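Local coordinates for ABC transporter, substrate binding protein (Aeropyrum pernix, PDB 3EAF), which probably binds a small solute outside the cell and hands it to a membrane ABC transporter for uptake, and carries a magnesium ion in the crystal, at residues A[5-10]-A[75-81]; A[102-106]-A[296-300]; A[124-129]-A[157-162]; A[178-182]-A[205-211]; A[235-240]-A[357-363]. All coordinates share one frame; numbering follows the deposited sequence.

Contact 1: A[5-10]-A[75-81]; sequences INVGLL and YGVIAII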
# COMPACT_ATOMS: atom_id res chain seq x y z
N ILE A 5 -25.90 -1.64 -1.99
CA ILE A 5 -25.06 -0.81 -2.84
C ILE A 5 -24.10 -1.69 -3.64
O ILE A 5 -23.73 -2.78 -3.18
CB ILE A 5 -24.25 0.26 -2.03
CG1 ILE A 5 -23.33 -0.42 -1.00
CG2 ILE A 5 -25.21 1.27 -1.37
CD1 ILE A 5 -22.30 0.51 -0.38
N ASN A 6 -23.72 -1.24 -4.83
CA ASN A 6 -22.74 -1.95 -5.64
C ASN A 6 -21.34 -1.35 -5.49
O ASN A 6 -21.17 -0.13 -5.52
CB ASN A 6 -23.16 -1.98 -7.11
CG ASN A 6 -24.48 -2.71 -7.35
OD1 ASN A 6 -24.87 -3.60 -6.59
ND2 ASN A 6 -25.16 -2.34 -8.43
N VAL A 7 -20.35 -2.22 -5.32
CA VAL A 7 -18.97 -1.79 -5.10
C VAL A 7 -18.03 -2.61 -6.00
O VAL A 7 -18.08 -3.83 -6.00
CB VAL A 7 -18.57 -1.94 -3.60
CG1 VAL A 7 -17.08 -1.68 -3.40
CG2 VAL A 7 -19.40 -1.00 -2.72
N GLY A 8 -17.20 -1.92 -6.78
CA GLY A 8 -16.21 -2.59 -7.61
C GLY A 8 -15.00 -3.03 -6.81
O GLY A 8 -14.58 -2.35 -5.87
N LEU A 9 -14.45 -4.18 -7.18
CA LEU A 9 -13.21 -4.67 -6.60
C LEU A 9 -12.24 -4.97 -7.74
O LEU A 9 -12.37 -6.00 -8.41
CB LEU A 9 -13.45 -5.90 -5.72
CG LEU A 9 -12.22 -6.63 -5.15
CD1 LEU A 9 -11.36 -5.70 -4.31
CD2 LEU A 9 -12.65 -7.84 -4.33
N LEU A 10 -11.30 -4.07 -7.96
CA LEU A 10 -10.30 -4.21 -9.01
C LEU A 10 -9.01 -4.77 -8.43
O LEU A 10 -8.39 -4.16 -7.56
CB LEU A 10 -10.06 -2.85 -9.68
CG LEU A 10 -9.32 -2.81 -11.01
CD1 LEU A 10 -10.24 -3.19 -12.17
CD2 LEU A 10 -8.72 -1.42 -11.23
N TYR A 75 -23.04 -1.53 -13.52
CA TYR A 75 -23.42 -1.75 -12.12
C TYR A 75 -23.77 -0.49 -11.34
O TYR A 75 -24.32 -0.58 -10.24
CB TYR A 75 -22.34 -2.53 -11.37
CG TYR A 75 -22.16 -3.95 -11.87
CD1 TYR A 75 -23.08 -4.95 -11.53
CD2 TYR A 75 -21.08 -4.29 -12.68
CE1 TYR A 75 -22.93 -6.25 -11.99
CE2 TYR A 75 -20.92 -5.59 -13.15
CZ TYR A 75 -21.84 -6.56 -12.80
OH TYR A 75 -21.68 -7.84 -13.25
N GLY A 76 -23.47 0.67 -11.91
CA GLY A 76 -23.63 1.94 -11.20
C GLY A 76 -23.03 1.92 -9.80
O GLY A 76 -23.69 2.30 -8.83
N VAL A 77 -21.79 1.46 -9.68
CA VAL A 77 -21.12 1.40 -8.37
C VAL A 77 -21.01 2.80 -7.76
O VAL A 77 -20.95 3.79 -8.49
CB VAL A 77 -19.71 0.74 -8.43
CG1 VAL A 77 -19.81 -0.69 -8.98
CG2 VAL A 77 -18.72 1.58 -9.25
N ILE A 78 -21.00 2.88 -6.42
CA ILE A 78 -20.80 4.16 -5.74
C ILE A 78 -19.41 4.22 -5.10
O ILE A 78 -19.02 5.25 -4.54
CB ILE A 78 -21.89 4.47 -4.66
CG1 ILE A 78 -21.99 3.34 -3.62
CG2 ILE A 78 -23.25 4.72 -5.32
CD1 ILE A 78 -22.74 3.73 -2.36
N ALA A 79 -18.68 3.11 -5.19
CA ALA A 79 -17.33 3.02 -4.65
C ALA A 79 -16.57 1.90 -5.36
O ALA A 79 -17.17 0.94 -5.83
CB ALA A 79 -17.37 2.78 -3.13
N ILE A 80 -15.25 2.06 -5.44
CA ILE A 80 -14.37 1.03 -5.98
C ILE A 80 -13.19 0.83 -5.04
O ILE A 80 -12.56 1.80 -4.58
CB ILE A 80 -13.83 1.39 -7.39
CG1 ILE A 80 -14.98 1.42 -8.41
CG2 ILE A 80 -12.76 0.39 -7.84
CD1 ILE A 80 -14.64 2.14 -9.72
N ILE A 81 -12.91 -0.44 -4.75
CA ILE A 81 -11.71 -0.84 -4.04
C ILE A 81 -10.72 -1.23 -5.13
O ILE A 81 -10.89 -2.26 -5.79
CB ILE A 81 -11.99 -2.03 -3.08
CG1 ILE A 81 -13.12 -1.67 -2.08
CG2 ILE A 81 -10.70 -2.50 -2.38
CD1 ILE A 81 -12.79 -0.53 -1.10
O HOH W 1 -24.65 1.11 -5.95
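Leu9 and Ile81 meet on one face of a parallel strand pair, CD1 of Leu9 lying 3.8 Å from CG2 of Ile81. Val7 joins them on that face: its CG1, set anti to the backbone N (chi1 172°), points along the strand toward CG1 of Ile81. Nearer the start of the strand Ile5 and Ile78 cross at about a right angle, with CD1 of Ile78 set against CG2 of Ile5 at 3.6 Å. On the other face Gly8 has only hydrogen at its alpha carbon, and Val77 CG1 comes to 3.6 Å from Gly8 N. A beta carbon there would press on CG1 of Ile80. Between the two faces runs the parallel ladder: Gly8 N gives to Ala79 O, Ile81 N to Gly8 O at 2.8 Å, and Leu10 N to Ile81 O. Further back, Ile78 N gives to Asn6 O at 3.1 Å. At the polar edge Asn6 ND2 donates to Tyr75 O over 2.7 Å, almost straight (169°), on a lone pair of that carbonyl and within the plane of its own amide. A water takes the hydrogen of Asn6 N and gives one to Gly76 O, while Asn51 ND2 holds Asn6 OD1. Strand 47-56 flanks 3-11 on the side away from 79-82 in a mixed, mainly parallel sheet; helix 61-74 makes the beta-alpha-beta crossover into strand 79-82 and packs on Val77 and Ile80, whereas helices 18-38 and 288-304 pack against Val7 and Ile81.

Contact 2: A[102-106]-A[296-300]; sequences YISAS and NVWLL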
# COMPACT_ATOMS: atom_id res chain seq x y z
N TYR A 102 -13.03 6.11 -4.29
CA TYR A 102 -12.02 5.19 -4.80
C TYR A 102 -10.95 4.97 -3.75
O TYR A 102 -10.19 5.88 -3.42
CB TYR A 102 -11.40 5.76 -6.09
CG TYR A 102 -10.89 4.72 -7.06
CD1 TYR A 102 -11.64 4.38 -8.18
CD2 TYR A 102 -9.67 4.08 -6.86
CE1 TYR A 102 -11.19 3.42 -9.09
CE2 TYR A 102 -9.21 3.11 -7.77
CZ TYR A 102 -9.98 2.80 -8.87
OH TYR A 102 -9.55 1.85 -9.77
N ILE A 103 -10.91 3.75 -3.21
CA ILE A 103 -9.94 3.38 -2.18
C ILE A 103 -8.96 2.36 -2.76
O ILE A 103 -9.35 1.24 -3.12
CB ILE A 103 -10.63 2.80 -0.91
CG1 ILE A 103 -11.66 3.80 -0.36
CG2 ILE A 103 -9.57 2.45 0.15
CD1 ILE A 103 -12.62 3.24 0.69
N SER A 104 -7.70 2.76 -2.84
CA SER A 104 -6.72 2.03 -3.63
C SER A 104 -5.61 1.40 -2.81
O SER A 104 -5.22 1.91 -1.76
CB SER A 104 -6.12 2.94 -4.70
OG SER A 104 -5.55 4.11 -4.13
N ALA A 105 -5.10 0.29 -3.32
CA ALA A 105 -3.84 -0.27 -2.89
C ALA A 105 -2.68 0.66 -3.25
O ALA A 105 -1.67 0.69 -2.54
CB ALA A 105 -3.63 -1.62 -3.51
N SER A 106 -2.80 1.41 -4.34
CA SER A 106 -1.83 2.46 -4.65
C SER A 106 -1.87 3.52 -3.57
O SER A 106 -2.94 4.04 -3.24
CB SER A 106 -2.12 3.12 -5.99
OG SER A 106 -1.28 4.26 -6.15
N ASN A 296 -8.80 -1.73 3.43
CA ASN A 296 -9.42 -0.89 2.40
C ASN A 296 -10.95 -1.01 2.42
O ASN A 296 -11.66 -0.01 2.40
CB ASN A 296 -8.84 -1.15 1.01
CG ASN A 296 -7.49 -0.46 0.80
OD1 ASN A 296 -6.89 0.04 1.75
ND2 ASN A 296 -7.01 -0.44 -0.45
N VAL A 297 -11.44 -2.24 2.49
CA VAL A 297 -12.88 -2.48 2.60
C VAL A 297 -13.41 -1.90 3.92
O VAL A 297 -14.47 -1.25 3.93
CB VAL A 297 -13.20 -3.99 2.48
CG1 VAL A 297 -14.66 -4.26 2.76
CG2 VAL A 297 -12.79 -4.51 1.09
N TRP A 298 -12.67 -2.11 5.00
CA TRP A 298 -13.09 -1.65 6.33
C TRP A 298 -13.24 -0.13 6.37
O TRP A 298 -14.17 0.38 7.01
CB TRP A 298 -12.10 -2.09 7.41
CG TRP A 298 -12.67 -2.17 8.81
CD1 TRP A 298 -13.89 -1.71 9.25
CD2 TRP A 298 -12.03 -2.74 9.95
NE1 TRP A 298 -14.04 -1.98 10.59
CE2 TRP A 298 -12.91 -2.60 11.05
CE3 TRP A 298 -10.78 -3.36 10.16
CZ2 TRP A 298 -12.59 -3.05 12.34
CZ3 TRP A 298 -10.47 -3.82 11.45
CH2 TRP A 298 -11.37 -3.67 12.51
N LEU A 299 -12.33 0.58 5.72
CA LEU A 299 -12.44 2.04 5.64
C LEU A 299 -13.76 2.44 4.99
O LEU A 299 -14.41 3.38 5.44
CB LEU A 299 -11.24 2.65 4.88
CG LEU A 299 -11.21 4.18 4.78
CD1 LEU A 299 -10.94 4.83 6.15
CD2 LEU A 299 -10.18 4.64 3.75
N LEU A 300 -14.15 1.74 3.92
CA LEU A 300 -15.44 1.95 3.28
C LEU A 300 -16.61 1.70 4.25
O LEU A 300 -17.56 2.49 4.31
CB LEU A 300 -15.57 1.07 2.03
CG LEU A 300 -16.92 1.05 1.31
CD1 LEU A 300 -17.23 2.41 0.70
CD2 LEU A 300 -16.94 -0.04 0.25
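Ile103 drives its side chain from strand 101-104 into helix 288-304, and both of its branches find partners there. CG2, anti to the backbone N, rests on the amide carbon of Asn296, 3.6 Å from CG, as the two side chains slide past each other in opposite directions. The longer branch, extended at chi2 167°, carries CD1 one helical turn further, to 3.9 Å from CB of Leu300 and 3.8 Å from Asn296 O. Helix and strand run roughly antiparallel at 154°, their axes 8.9 Å apart, so one isoleucine spans most of the gap. The grip is looser elsewhere. Leu299 CD2 stays 4.2 Å from Ile103 CD1, and at the end of the strand Asn296 ND2 gives Ser104 O only a weak, bent bond of 3.2 Å (140°). The firmer partner of that amide nitrogen is Tyr24 OH. An alanine in place of Asn296 would strip the amide from beside Ile103 CG2 and is likely to cost Tyr24 OH and, more weakly, Ser104 O the hydrogen bond to this amide. Beyond it the chain turns away from the helix, Ser104 OG bonding Ser106 O on a lone pair at 2.8 Å, and a glycerol lies close to Ala105 where the strand runs out. Strand 101-104 takes its place in the sheet beside 79-82, whose Ile81 also touches Asn296; helix 85-98 packs on Tyr102, helix 18-38 packs on Val297, and Leu299 abuts Tyr341, a magnesium ligand.

Contact 3: A[124-129]-A[157-162]; sequences YSTQAC and SPIGAI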
# COMPACT_ATOMS: atom_id res chain seq x y z
N TYR A 124 3.21 7.07 -0.68
CA TYR A 124 4.49 6.39 -0.93
C TYR A 124 5.74 7.20 -0.59
O TYR A 124 6.76 6.64 -0.17
CB TYR A 124 4.58 5.99 -2.40
CG TYR A 124 3.82 4.74 -2.80
CD1 TYR A 124 3.14 4.70 -4.01
CD2 TYR A 124 3.80 3.61 -1.98
CE1 TYR A 124 2.46 3.56 -4.42
CE2 TYR A 124 3.11 2.45 -2.38
CZ TYR A 124 2.44 2.44 -3.60
OH TYR A 124 1.75 1.32 -4.00
N SER A 125 5.68 8.51 -0.80
CA SER A 125 6.85 9.37 -0.60
C SER A 125 7.13 9.58 0.89
O SER A 125 8.27 9.40 1.34
CB SER A 125 6.65 10.70 -1.33
OG SER A 125 6.31 10.49 -2.70
N THR A 126 6.09 9.95 1.65
CA THR A 126 6.16 10.05 3.11
C THR A 126 6.59 8.73 3.75
O THR A 126 7.39 8.73 4.69
CB THR A 126 4.79 10.46 3.70
OG1 THR A 126 4.36 11.67 3.08
CG2 THR A 126 4.88 10.65 5.21
N GLN A 127 6.05 7.62 3.25
CA GLN A 127 6.48 6.28 3.67
C GLN A 127 7.98 6.08 3.42
O GLN A 127 8.72 5.68 4.33
CB GLN A 127 5.67 5.19 2.95
CG GLN A 127 4.23 5.04 3.45
CD GLN A 127 3.52 3.81 2.90
OE1 GLN A 127 2.39 3.89 2.40
NE2 GLN A 127 4.17 2.66 3.00
N ALA A 128 8.42 6.36 2.19
CA ALA A 128 9.82 6.20 1.79
C ALA A 128 10.75 7.05 2.65
O ALA A 128 11.77 6.56 3.14
CB ALA A 128 10.01 6.54 0.32
N CYS A 129 10.39 8.31 2.84
CA CYS A 129 11.24 9.23 3.60
C CYS A 129 11.27 8.87 5.08
O CYS A 129 12.30 9.06 5.74
CB CYS A 129 10.81 10.68 3.36
SG CYS A 129 11.07 11.23 1.65
N SER A 157 7.11 6.39 -8.26
CA SER A 157 6.26 7.37 -7.55
C SER A 157 6.98 8.25 -6.51
O SER A 157 6.84 9.48 -6.56
CB SER A 157 5.00 6.71 -6.96
OG SER A 157 4.15 7.68 -6.38
N PRO A 158 7.71 7.65 -5.56
CA PRO A 158 8.36 8.47 -4.53
C PRO A 158 9.79 8.94 -4.88
O PRO A 158 10.41 9.66 -4.09
CB PRO A 158 8.42 7.52 -3.34
CG PRO A 158 8.67 6.20 -3.96
CD PRO A 158 7.97 6.21 -5.31
N ILE A 159 10.30 8.53 -6.05
CA ILE A 159 11.71 8.77 -6.40
C ILE A 159 12.10 10.25 -6.37
O ILE A 159 13.09 10.63 -5.73
CB ILE A 159 12.11 8.09 -7.75
CG1 ILE A 159 12.00 6.56 -7.64
CG2 ILE A 159 13.51 8.51 -8.20
CD1 ILE A 159 12.93 5.90 -6.59
N GLY A 160 11.30 11.10 -7.01
CA GLY A 160 11.55 12.55 -6.97
C GLY A 160 11.62 13.13 -5.56
O GLY A 160 12.51 13.94 -5.26
N ALA A 161 10.68 12.72 -4.70
CA ALA A 161 10.63 13.20 -3.32
C ALA A 161 11.81 12.68 -2.50
O ALA A 161 12.33 13.39 -1.64
CB ALA A 161 9.30 12.82 -2.66
N ILE A 162 12.22 11.44 -2.76
CA ILE A 162 13.42 10.88 -2.14
C ILE A 162 14.66 11.71 -2.48
O ILE A 162 15.44 12.04 -1.59
CB ILE A 162 13.65 9.40 -2.52
CG1 ILE A 162 12.61 8.49 -1.86
CG2 ILE A 162 15.05 8.95 -2.10
CD1 ILE A 162 12.57 7.08 -2.45
O HOH W 2 4.04 8.92 -4.01
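Tyr124 begins helix 124-139 beside Ser157 and Pro158. Its ring meets Ser157 OG at the edge, near the ring plane, with CD1 3.9 Å from that oxygen, while its carbonyl O lies 3.7 Å from Pro158 CB. The phenol end points away to the neighbourhood of a bound glycerol. Ser125 comes closest to residues 157-162. Its CB packs on CB of Ala161 at 3.6 Å, and OG, anti to the carbonyl carbon at chi1 -52°, leans over Pro158 CA at 3.4 Å. A water joins this hydroxyl to Ser157 OG, 3.1 Å from Ser125 OG and 2.7 Å from Ser157 OG; Thr381 OG1 is a further hydrogen-bond partner of Ser125 OG. One turn on, Ala128 offers only a methyl group, which touches Pro158 CB on one flank and CD1 of Ile162 at 3.8 Å on another. Cys129 ends the run, its SG near Ala161 O. Small residues, Ser125, Ala128 and Ala161, bring the two helix beginnings near, with CA atoms of Ser125 and Pro158 just 4.3 Å apart. Trp204 of strand 202-205 packs under Ala128, Pro158 and Ile162, and helix 377-382 touches Cys129 and Ala161. No direct hydrogen bond joins the two segments: apolar packing holds them, and their hydroxyls are linked through water.

Contact 4: A[178-182]-A[205-211]; sequences DLPLR and CGNTISS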
# COMPACT_ATOMS: atom_id res chain seq x y z
N ASP A 178 18.03 0.71 -12.95
CA ASP A 178 16.80 0.30 -13.61
C ASP A 178 16.50 -1.18 -13.39
O ASP A 178 16.88 -2.03 -14.20
CB ASP A 178 16.87 0.64 -15.12
CG ASP A 178 15.50 0.72 -15.78
OD1 ASP A 178 14.51 0.17 -15.23
OD2 ASP A 178 15.40 1.33 -16.87
N LEU A 179 15.83 -1.48 -12.28
CA LEU A 179 15.41 -2.85 -11.99
C LEU A 179 13.98 -3.05 -12.48
O LEU A 179 13.06 -2.40 -11.98
CB LEU A 179 15.52 -3.14 -10.49
CG LEU A 179 15.11 -4.55 -10.05
CD1 LEU A 179 16.16 -5.59 -10.42
CD2 LEU A 179 14.83 -4.56 -8.55
N PRO A 180 13.79 -3.94 -13.47
CA PRO A 180 12.45 -4.16 -14.02
C PRO A 180 11.48 -4.70 -12.98
O PRO A 180 11.87 -5.45 -12.08
CB PRO A 180 12.69 -5.20 -15.12
CG PRO A 180 14.14 -5.03 -15.49
CD PRO A 180 14.80 -4.77 -14.16
N LEU A 181 10.21 -4.31 -13.10
CA LEU A 181 9.15 -4.89 -12.27
C LEU A 181 9.09 -6.41 -12.42
O LEU A 181 8.81 -7.14 -11.46
CB LEU A 181 7.79 -4.26 -12.61
CG LEU A 181 6.55 -4.66 -11.80
CD1 LEU A 181 6.57 -4.02 -10.40
CD2 LEU A 181 5.28 -4.29 -12.56
N ARG A 182 9.36 -6.89 -13.64
CA ARG A 182 9.37 -8.32 -13.95
C ARG A 182 10.80 -8.86 -14.00
O ARG A 182 11.10 -9.75 -14.80
CB ARG A 182 8.66 -8.59 -15.28
CG ARG A 182 7.21 -8.15 -15.36
CD ARG A 182 6.80 -7.96 -16.82
NE ARG A 182 5.46 -7.38 -16.96
CZ ARG A 182 5.19 -6.08 -16.94
NH1 ARG A 182 6.16 -5.18 -16.77
NH2 ARG A 182 3.94 -5.67 -17.08
N CYS A 205 14.60 0.02 -2.82
CA CYS A 205 13.93 -0.64 -3.94
C CYS A 205 12.44 -0.30 -4.00
O CYS A 205 11.73 -0.47 -3.02
CB CYS A 205 14.15 -2.15 -3.93
SG CYS A 205 13.55 -2.96 -5.44
N GLY A 206 11.99 0.16 -5.17
CA GLY A 206 10.61 0.63 -5.34
C GLY A 206 9.63 -0.34 -5.98
O GLY A 206 8.50 0.04 -6.27
N ASN A 207 10.04 -1.60 -6.17
CA ASN A 207 9.22 -2.61 -6.84
C ASN A 207 8.53 -3.56 -5.84
O ASN A 207 8.69 -3.42 -4.62
CB ASN A 207 10.07 -3.44 -7.81
CG ASN A 207 10.67 -2.61 -8.94
OD1 ASN A 207 10.37 -1.43 -9.11
ND2 ASN A 207 11.54 -3.25 -9.73
N THR A 208 7.77 -4.53 -6.36
CA THR A 208 7.09 -5.52 -5.53
C THR A 208 8.07 -6.59 -5.03
O THR A 208 9.22 -6.65 -5.50
CB THR A 208 5.90 -6.20 -6.26
OG1 THR A 208 6.40 -7.04 -7.31
CG2 THR A 208 4.95 -5.16 -6.84
N ILE A 209 7.61 -7.43 -4.11
CA ILE A 209 8.44 -8.41 -3.41
C ILE A 209 9.28 -9.32 -4.31
O ILE A 209 10.37 -9.73 -3.91
CB ILE A 209 7.61 -9.25 -2.38
CG1 ILE A 209 8.52 -10.07 -1.46
CG2 ILE A 209 6.54 -10.11 -3.09
CD1 ILE A 209 7.83 -10.68 -0.24
N SER A 210 8.79 -9.64 -5.51
CA SER A 210 9.50 -10.55 -6.42
C SER A 210 10.87 -10.02 -6.82
O SER A 210 11.87 -10.71 -6.64
CB SER A 210 8.65 -10.85 -7.67
OG SER A 210 7.46 -11.52 -7.30
N SER A 211 10.92 -8.82 -7.36
CA SER A 211 12.21 -8.24 -7.76
C SER A 211 13.02 -7.73 -6.57
O SER A 211 14.25 -7.83 -6.58
CB SER A 211 12.03 -7.16 -8.83
OG SER A 211 11.19 -6.12 -8.38
O HOH W 3 8.63 -6.73 -8.84
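Leu179 and Asn207 face each other where two segments leave strands 171-178 and 202-205, which flank strand 142-148 in the same sheet, the closest backbone approach being 5.9 Å between CA atoms of Leu181 and Asn207. The setting is that of an alpha/beta domain of the periplasmic binding protein kind: residues 178-182 follow strand 171-178, and residues 205-211 pass from the end of strand 202-205 into helix 209-222. Asn207 ND2 does the polar work, giving one hydrogen to Leu179 O at 2.8 Å (161°). The oxygen lies in the plane of the amide, yet the nitrogen stands well above the carbonyl plane, 56° out of it. The same ND2 also bonds Ser211 OG, again within the amide plane, while Ser155 OG and Asp149 N both hold OD1; gripped at both ends, the amide can hardly turn over. Beneath it the leucine makes the apolar side of the contact. Leu179 CG is anti to the backbone N (chi1 180°), which carries CD2 across to Cys205 SG at 3.7 Å and Ser211 CB at 3.8 Å. Leu181 reaches the other flank, its CD1 4.1 Å from Thr208 CG2, and Tyr154 of helix 153-156 touches both residues. Thr208 occupies the N-cap position of helix 209-222 without capping it, its OG1 being bonded to Asp19 OD2. One water ties the loop to the helix start, donating to Leu181 O and to Thr208 OG1 and lying 2.7 Å from Ser211 OG.

Contact 5: A[235-240]-A[357-363]; sequences FDERSP and LGENGEL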
# COMPACT_ATOMS: atom_id res chain seq x y z
N PHE A 235 8.27 -6.27 0.60
CA PHE A 235 8.73 -6.97 1.79
C PHE A 235 7.52 -7.45 2.58
O PHE A 235 6.58 -6.68 2.80
CB PHE A 235 9.55 -6.02 2.66
CG PHE A 235 10.31 -6.69 3.79
CD1 PHE A 235 11.63 -7.08 3.61
CD2 PHE A 235 9.71 -6.88 5.04
CE1 PHE A 235 12.35 -7.67 4.65
CE2 PHE A 235 10.42 -7.47 6.09
CZ PHE A 235 11.74 -7.87 5.89
N ASP A 236 7.52 -8.73 2.95
CA ASP A 236 6.51 -9.29 3.86
C ASP A 236 7.01 -10.59 4.48
O ASP A 236 8.23 -10.85 4.48
CB ASP A 236 5.11 -9.44 3.19
CG ASP A 236 5.11 -10.39 1.98
OD1 ASP A 236 5.63 -11.53 2.09
OD2 ASP A 236 4.56 -10.01 0.92
N GLU A 237 6.09 -11.40 5.00
CA GLU A 237 6.40 -12.65 5.72
C GLU A 237 7.23 -13.65 4.91
O GLU A 237 7.92 -14.49 5.49
CB GLU A 237 5.10 -13.32 6.21
CG GLU A 237 4.31 -12.51 7.25
CD GLU A 237 3.31 -11.54 6.63
OE1 GLU A 237 3.37 -11.30 5.40
OE2 GLU A 237 2.45 -11.03 7.37
N ARG A 238 7.15 -13.55 3.58
CA ARG A 238 7.88 -14.45 2.67
C ARG A 238 9.34 -14.05 2.46
O ARG A 238 10.14 -14.85 1.96
CB ARG A 238 7.18 -14.50 1.30
CG ARG A 238 5.83 -15.19 1.31
CD ARG A 238 5.06 -14.91 0.02
NE ARG A 238 4.71 -13.49 -0.08
CZ ARG A 238 4.04 -12.94 -1.09
NH1 ARG A 238 3.64 -13.68 -2.12
NH2 ARG A 238 3.77 -11.64 -1.08
N SER A 239 9.68 -12.83 2.85
CA SER A 239 11.00 -12.24 2.56
C SER A 239 12.21 -13.04 3.08
O SER A 239 13.20 -13.15 2.37
CB SER A 239 11.07 -10.78 3.02
OG SER A 239 10.23 -9.95 2.23
N PRO A 240 12.13 -13.60 4.31
CA PRO A 240 13.27 -14.43 4.76
C PRO A 240 13.58 -15.58 3.81
O PRO A 240 14.74 -15.84 3.49
CB PRO A 240 12.79 -14.98 6.11
CG PRO A 240 11.74 -14.03 6.58
CD PRO A 240 11.09 -13.49 5.34
N LEU A 357 14.47 -7.95 8.66
CA LEU A 357 14.85 -9.33 8.44
C LEU A 357 16.01 -9.61 9.39
O LEU A 357 17.16 -9.21 9.13
CB LEU A 357 15.24 -9.57 6.98
CG LEU A 357 15.77 -10.94 6.54
CD1 LEU A 357 14.88 -12.06 7.05
CD2 LEU A 357 15.90 -10.99 5.02
N GLY A 358 15.71 -10.27 10.50
CA GLY A 358 16.68 -10.46 11.59
C GLY A 358 17.86 -11.35 11.24
O GLY A 358 17.81 -12.12 10.27
N GLU A 359 18.90 -11.26 12.06
CA GLU A 359 20.12 -12.08 11.91
C GLU A 359 19.83 -13.57 11.95
O GLU A 359 20.50 -14.35 11.28
CB GLU A 359 21.15 -11.72 12.99
CG GLU A 359 21.63 -10.27 12.96
CD GLU A 359 22.71 -10.02 11.91
OE1 GLU A 359 23.40 -10.98 11.49
OE2 GLU A 359 22.87 -8.84 11.53
N ASN A 360 18.82 -13.96 12.72
CA ASN A 360 18.38 -15.36 12.80
C ASN A 360 17.44 -15.77 11.67
O ASN A 360 16.97 -16.92 11.62
CB ASN A 360 17.73 -15.63 14.16
CG ASN A 360 16.47 -14.80 14.41
OD1 ASN A 360 16.09 -13.95 13.60
ND2 ASN A 360 15.82 -15.05 15.54
N GLY A 361 17.15 -14.83 10.76
CA GLY A 361 16.25 -15.07 9.64
C GLY A 361 14.78 -14.86 9.96
O GLY A 361 13.92 -15.11 9.12
N GLU A 362 14.49 -14.42 11.18
CA GLU A 362 13.12 -14.20 11.59
C GLU A 362 12.83 -12.71 11.54
O GLU A 362 13.73 -11.89 11.75
CB GLU A 362 12.87 -14.81 12.98
CG GLU A 362 13.00 -16.35 12.98
CD GLU A 362 12.89 -17.00 14.35
OE1 GLU A 362 12.30 -16.40 15.28
OE2 GLU A 362 13.39 -18.15 14.49
N LEU A 363 11.59 -12.35 11.23
CA LEU A 363 11.22 -10.94 11.14
C LEU A 363 11.07 -10.31 12.52
O LEU A 363 10.50 -10.92 13.44
CB LEU A 363 9.95 -10.74 10.32
CG LEU A 363 9.98 -11.14 8.84
CD1 LEU A 363 8.70 -10.73 8.14
CD2 LEU A 363 11.18 -10.54 8.12
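Leu363 inserts its forked end between Phe235 and Pro240, CD2 coming to 3.5 Å from CZ of the phenylalanine and to 3.9 Å from CG of the proline. The other methyl, CD1, reaches past them to the backbone, 3.7 Å from Asp236 O. Leu357 packs against the same two residues, with CB at the CZ end of the Phe235 ring and CD1 3.7 Å from Pro240 CB. Pro240 CB also lies close to Gly361 O, at 3.2 Å. An alanine in place of Leu363 would take both methyl groups away and would probably open a gap between the Phe235 ring and the Pro240 ring. These leucines flank the loop of a beta hairpin made by the antiparallel strands 352-357 and 363-369, which complete the sheet after strand 251-255. Its tip is a type I turn from Gly358 to Gly361, and Asn360 adds an Asx turn, OD1 accepting from Glu362 N. Gly361 has a positive phi of 86°, where a side chain would jam against the preceding carbonyl. Across from it, Asp236 and Ser239 form a capping box in the turn that leads into the helix: Asp236 OD1 takes Arg238 N, and Ser239 OG takes Asp236 N while lying over one face of the Phe235 ring. Arg238 grips the carboxylate side-on, NE to OD1 and NH2 to OD2 at 2.7 Å, both nearly straight and in the guanidinium plane. Farther out, Arg289 forms a second salt bridge to Asp236 OD2, and Glu237 OE2 accepts from Leu288 N.

Contacts 1 and 2 share the six-stranded sheet, their centres about 11 Å apart and joined where Ile80 O probably bonds Ile103 N. Contacts 3, 4 and 5 belong around the seven-stranded sheet: contacts 3 and 4 lie about 16 Å apart by centres without touching, and Ile209 of contact 4 packs on Asp236 and Ser239 of contact 5. Tyr124 touches Ala105 and Ser106, linking contacts 2 and 3 between the two halves. Along the chain contact 1 closes first; contacts 3 and 4 then fall between the segments of contact 2, whose helix returns from far downstream, and contact 5 interleaves with it. Such chain crossings suit the two-lobed binding protein fold.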